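Side-chain contacts in KP6 killer toxin subunit beta (Ustilago maydis virus P6, PDB 4GVB), which kills sensitive fungal cells as part of a secreted viral toxin, in which this beta subunit is paired with the alpha subunit that recognises cellular receptors: residues B[7-12]-B[58-63]; B[44-49]-B[53-58]. One frame throughout, in Å; residues are numbered along the deposited sequence.

How the contacts relate
From the N terminus the chain first lays down strand 7-13, which pairs with strand 70-76 near the other end. Contact 1 joins that early strand to helix 57-67 and so closes a loop of 45 intervening residues that takes in helix 22-29. Contact 2 is nested inside this loop: residues 44-49 meet residues 53-58 across a turn of only three residues, on the approach to the same helix, and Gly58 belongs to both contacts. Their centres lie about 7 Å apart. A probable hydrogen bond from Cys46 N to Cys9 O, 2.9 Å long, joins strand 46-47 to strand 7-13, so both strands and the helix share one core.

Contact 1. Residues B[7-12]-B[58-63]; sequences VMCQCV and GQFYQA
The ring of Phe60 reaches from helix 57-67 to strand 7-13 with the sulfurs of Cys9 and Cys11 on opposite sides of its plane, both oblique to it, while Gln10 C and Cys11 N lie at the ring edge close to the plane. It is a worked example of a helix packed on a strand in a small disulfide-linked protein, where an aromatic side chain fills the gap between half-cystines. The Cys9 sulfur stands 4.8 Å from the ring centroid, 38° off the normal; the Cys11 sulfur is 4.7 Å from the centroid but leans further, at 54°. Both are sulfur-aromatic contacts, yet the two cysteines touch differently. Cys9 leads with its methylene, which comes within 3.3 Å of Phe60 CD2 and lies on the same side of the ring as its own sulfur. Cys11 leads with the sulfur itself.

The ring gets there because Phe60 CG is anti to its backbone N (chi1 -159°), which sends the side chain off the helix toward the strand. The two segments run in nearly the same direction, with axes 9.0 Å from each other, and no hydrogen bond joins them; the contact is apolar and buried. Covalent links surround it: Cys9 is bonded to Cys74 of the partner strand, and Cys11 to Cys64 one turn further along the helix, so the second disulfide ties the strand to the helix directly. Helix 22-29 lies alongside, where Thr25 touches Phe60 and also accepts a hydrogen bond at OG1 from Cys11 N. Along the CD2 side of the ring, Phe60 CE2 rests 3.7 Å from Cys11 SG.

Contact 2. Residues B[44-49]-B[53-58]; sequences GFCRAK and DLFTSG
Phe55, Ala48 and Asp53 bury most of the surface here, and Phe55 does so by turning a ring edge toward the backbone of residues 46-48. Its CZ lies 3.5 Å from Cys46 O, which sits in the ring plane at that edge, as does Arg47 O. The neighbouring corner, CE2, comes 3.6 Å from Ala48 N, which is oblique to the ring. The sulfur of Cys46 approaches from the other side of the plane, 4.6 Å from the centroid and 47° off the normal, in a sulfur-aromatic contact. Phe55 holds CG between its backbone N and carbonyl carbon (chi1 56°), a rotamer that carries the ring in toward strand 46-47. There Val7 and Ile35 also touch it and the ring of Phe60 meets it with planes about 30° apart. Cys46 is itself anchored, through its disulfide to Cys29.

Ala48 works on a smaller scale: its methyl carbon CB faces the opposing backbone and lies 3.5 Å from Asp53 O and 3.8 Å from Leu54 CA. Asp53 also turns toward Lys49, but the relation is loose, since the nearest side-chain approach is OD2 to Lys49 CB at 4.1 Å, and Lys49 NZ stays 6.6 Å from that oxygen.

Beyond Phe55 the chain enters helix 57-67 through a capping box: Thr56, the N-cap, uses OG1 to cap Gln59 N, and Gln59 OE1 accepts from Thr56 N. The whole is a strand-loop-helix connection, its returning loop sealed by an aromatic side chain just before the helix N-cap.

Contact 1. Residues B[7-12]-B[58-63]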
# COMPACT_ATOMS: atom_id res chain seq x y z
N VAL B 7 0.38 7.22 20.27
CA VAL B 7 0.55 5.79 20.07
C VAL B 7 1.59 5.55 18.98
O VAL B 7 1.83 6.42 18.14
CB VAL B 7 -0.81 5.13 19.67
CG1 VAL B 7 -1.19 5.54 18.26
CG2 VAL B 7 -0.73 3.62 19.76
N MET B 8 2.24 4.39 19.01
CA MET B 8 3.11 3.98 17.91
C MET B 8 2.64 2.61 17.42
O MET B 8 2.28 1.76 18.22
CB MET B 8 4.59 3.94 18.35
CG MET B 8 4.90 2.97 19.47
SD MET B 8 6.58 3.15 20.12
CE MET B 8 6.69 1.71 21.15
N CYS B 9 2.63 2.42 16.10
CA CYS B 9 2.02 1.24 15.52
C CYS B 9 2.82 0.63 14.39
O CYS B 9 3.57 1.32 13.69
CB CYS B 9 0.62 1.58 14.97
SG CYS B 9 -0.58 2.25 16.15
N GLN B 10 2.67 -0.68 14.23
CA GLN B 10 3.20 -1.42 13.10
C GLN B 10 2.01 -2.07 12.40
O GLN B 10 1.04 -2.45 13.04
CB GLN B 10 4.11 -2.56 13.57
CG GLN B 10 5.27 -2.20 14.48
CD GLN B 10 6.02 -3.44 14.92
OE1 GLN B 10 7.25 -3.46 14.97
NE2 GLN B 10 5.28 -4.49 15.24
N CYS B 11 2.10 -2.20 11.08
CA CYS B 11 1.22 -3.12 10.34
C CYS B 11 1.81 -4.51 10.46
O CYS B 11 3.03 -4.68 10.38
CB CYS B 11 1.15 -2.70 8.86
SG CYS B 11 0.47 -1.06 8.61
N VAL B 12 0.97 -5.51 10.68
CA VAL B 12 1.43 -6.87 10.87
C VAL B 12 0.58 -7.86 10.08
O VAL B 12 -0.58 -7.58 9.77
CB VAL B 12 1.41 -7.26 12.38
CG1 VAL B 12 2.35 -6.37 13.17
CG2 VAL B 12 -0.02 -7.17 12.93
N GLY B 58 -6.95 3.75 15.77
CA GLY B 58 -8.00 3.43 14.81
C GLY B 58 -7.70 3.91 13.40
O GLY B 58 -7.96 3.20 12.43
N GLN B 59 -7.17 5.12 13.29
CA GLN B 59 -6.76 5.67 12.00
C GLN B 59 -5.68 4.81 11.35
O GLN B 59 -5.75 4.53 10.14
CB GLN B 59 -6.24 7.10 12.18
CG GLN B 59 -7.30 8.11 12.64
CD GLN B 59 -6.70 9.47 12.96
OE1 GLN B 59 -5.59 9.56 13.50
NE2 GLN B 59 -7.42 10.53 12.62
N PHE B 60 -4.69 4.41 12.13
CA PHE B 60 -3.60 3.60 11.60
C PHE B 60 -4.07 2.25 11.10
O PHE B 60 -3.58 1.76 10.09
CB PHE B 60 -2.48 3.41 12.63
CG PHE B 60 -1.17 3.04 12.01
CD1 PHE B 60 -0.40 4.01 11.41
CD2 PHE B 60 -0.74 1.72 11.99
CE1 PHE B 60 0.80 3.68 10.82
CE2 PHE B 60 0.46 1.40 11.40
CZ PHE B 60 1.23 2.38 10.81
N TYR B 61 -5.02 1.66 11.82
CA TYR B 61 -5.62 0.39 11.41
C TYR B 61 -6.23 0.50 10.02
O TYR B 61 -6.06 -0.38 9.17
CB TYR B 61 -6.69 -0.06 12.42
CG TYR B 61 -7.35 -1.38 12.07
CD1 TYR B 61 -8.57 -1.42 11.39
CD2 TYR B 61 -6.75 -2.58 12.41
CE1 TYR B 61 -9.17 -2.63 11.08
CE2 TYR B 61 -7.34 -3.79 12.09
CZ TYR B 61 -8.55 -3.81 11.42
OH TYR B 61 -9.13 -5.01 11.10
N GLN B 62 -6.98 1.57 9.79
CA GLN B 62 -7.56 1.81 8.47
C GLN B 62 -6.44 1.95 7.43
O GLN B 62 -6.53 1.40 6.33
CB GLN B 62 -8.42 3.07 8.49
CG GLN B 62 -9.05 3.40 7.14
CD GLN B 62 -10.09 4.51 7.23
OE1 GLN B 62 -10.37 5.03 8.31
NE2 GLN B 62 -10.65 4.88 6.09
N ALA B 63 -5.39 2.68 7.81
CA ALA B 63 -4.23 2.89 6.93
C ALA B 63 -3.58 1.57 6.50
O ALA B 63 -3.34 1.34 5.31
CB ALA B 63 -3.20 3.80 7.61

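Contact 2. Residues B[44-49]-B[53-58]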
# COMPACT_ATOMS: atom_id res chain seq x y z
N GLY B 44 10.65 -0.66 13.14
CA GLY B 44 9.52 -0.77 12.24
C GLY B 44 8.23 -0.09 12.68
O GLY B 44 7.15 -0.38 12.14
N PHE B 45 8.32 0.80 13.65
CA PHE B 45 7.13 1.51 14.11
C PHE B 45 6.95 2.84 13.41
O PHE B 45 7.93 3.48 13.02
CB PHE B 45 7.18 1.75 15.62
CG PHE B 45 6.75 0.56 16.43
CD1 PHE B 45 7.67 -0.38 16.84
CD2 PHE B 45 5.42 0.40 16.78
CE1 PHE B 45 7.27 -1.47 17.59
CE2 PHE B 45 5.01 -0.69 17.53
CZ PHE B 45 5.93 -1.63 17.93
N CYS B 46 5.70 3.26 13.27
CA CYS B 46 5.35 4.61 12.86
C CYS B 46 5.01 5.41 14.11
O CYS B 46 4.22 4.97 14.95
CB CYS B 46 4.16 4.55 11.90
SG CYS B 46 3.47 6.12 11.39
N ARG B 47 5.61 6.58 14.24
CA ARG B 47 5.36 7.44 15.40
C ARG B 47 4.84 8.81 14.98
O ARG B 47 5.07 9.24 13.85
CB ARG B 47 6.64 7.59 16.21
CG ARG B 47 7.18 6.30 16.80
CD ARG B 47 8.58 6.52 17.34
NE ARG B 47 9.02 5.43 18.21
CZ ARG B 47 9.59 4.32 17.76
NH1 ARG B 47 9.78 4.13 16.46
NH2 ARG B 47 9.96 3.38 18.63
N ALA B 48 4.14 9.48 15.89
CA ALA B 48 3.71 10.85 15.66
C ALA B 48 4.94 11.76 15.60
O ALA B 48 5.91 11.55 16.32
CB ALA B 48 2.77 11.29 16.76
N LYS B 49 4.89 12.77 14.73
CA LYS B 49 6.00 13.70 14.61
C LYS B 49 6.11 14.62 15.83
O LYS B 49 7.21 15.00 16.25
CB LYS B 49 5.87 14.52 13.32
CG LYS B 49 5.89 13.66 12.07
CD LYS B 49 5.81 14.48 10.79
CE LYS B 49 6.30 13.66 9.61
NZ LYS B 49 6.31 14.43 8.33
N ASP B 53 0.57 16.31 17.59
CA ASP B 53 0.26 15.90 16.22
C ASP B 53 0.11 14.37 16.12
O ASP B 53 0.74 13.73 15.28
CB ASP B 53 1.39 16.37 15.30
CG ASP B 53 1.06 16.19 13.82
OD1 ASP B 53 -0.09 16.46 13.42
OD2 ASP B 53 1.97 15.79 13.06
N LEU B 54 -0.72 13.79 16.98
CA LEU B 54 -0.84 12.34 17.05
C LEU B 54 -1.89 11.79 16.09
O LEU B 54 -2.85 12.49 15.74
CB LEU B 54 -1.13 11.89 18.49
CG LEU B 54 -2.56 12.00 19.03
CD1 LEU B 54 -3.39 10.78 18.64
CD2 LEU B 54 -2.55 12.16 20.55
N PHE B 55 -1.70 10.55 15.66
CA PHE B 55 -2.73 9.83 14.92
C PHE B 55 -3.30 8.76 15.87
O PHE B 55 -2.62 8.32 16.80
CB PHE B 55 -2.12 9.19 13.67
CG PHE B 55 -0.97 8.27 13.97
CD1 PHE B 55 -1.19 6.96 14.36
CD2 PHE B 55 0.33 8.72 13.85
CE1 PHE B 55 -0.13 6.11 14.64
CE2 PHE B 55 1.40 7.88 14.12
CZ PHE B 55 1.16 6.56 14.52
N THR B 56 -4.54 8.34 15.65
CA THR B 56 -5.13 7.36 16.56
C THR B 56 -4.84 5.93 16.13
O THR B 56 -4.57 5.66 14.95
CB THR B 56 -6.66 7.53 16.70
OG1 THR B 56 -7.30 7.19 15.47
CG2 THR B 56 -7.02 8.97 17.09
N SER B 57 -4.89 5.01 17.08
CA SER B 57 -4.72 3.61 16.75
C SER B 57 -5.75 3.19 15.69
O SER B 57 -5.44 2.38 14.81
CB SER B 57 -4.84 2.74 18.00
OG SER B 57 -6.06 3.00 18.65
N GLY B 58 -6.95 3.75 15.77
CA GLY B 58 -8.00 3.43 14.81
C GLY B 58 -7.70 3.91 13.40
O GLY B 58 -7.96 3.20 12.43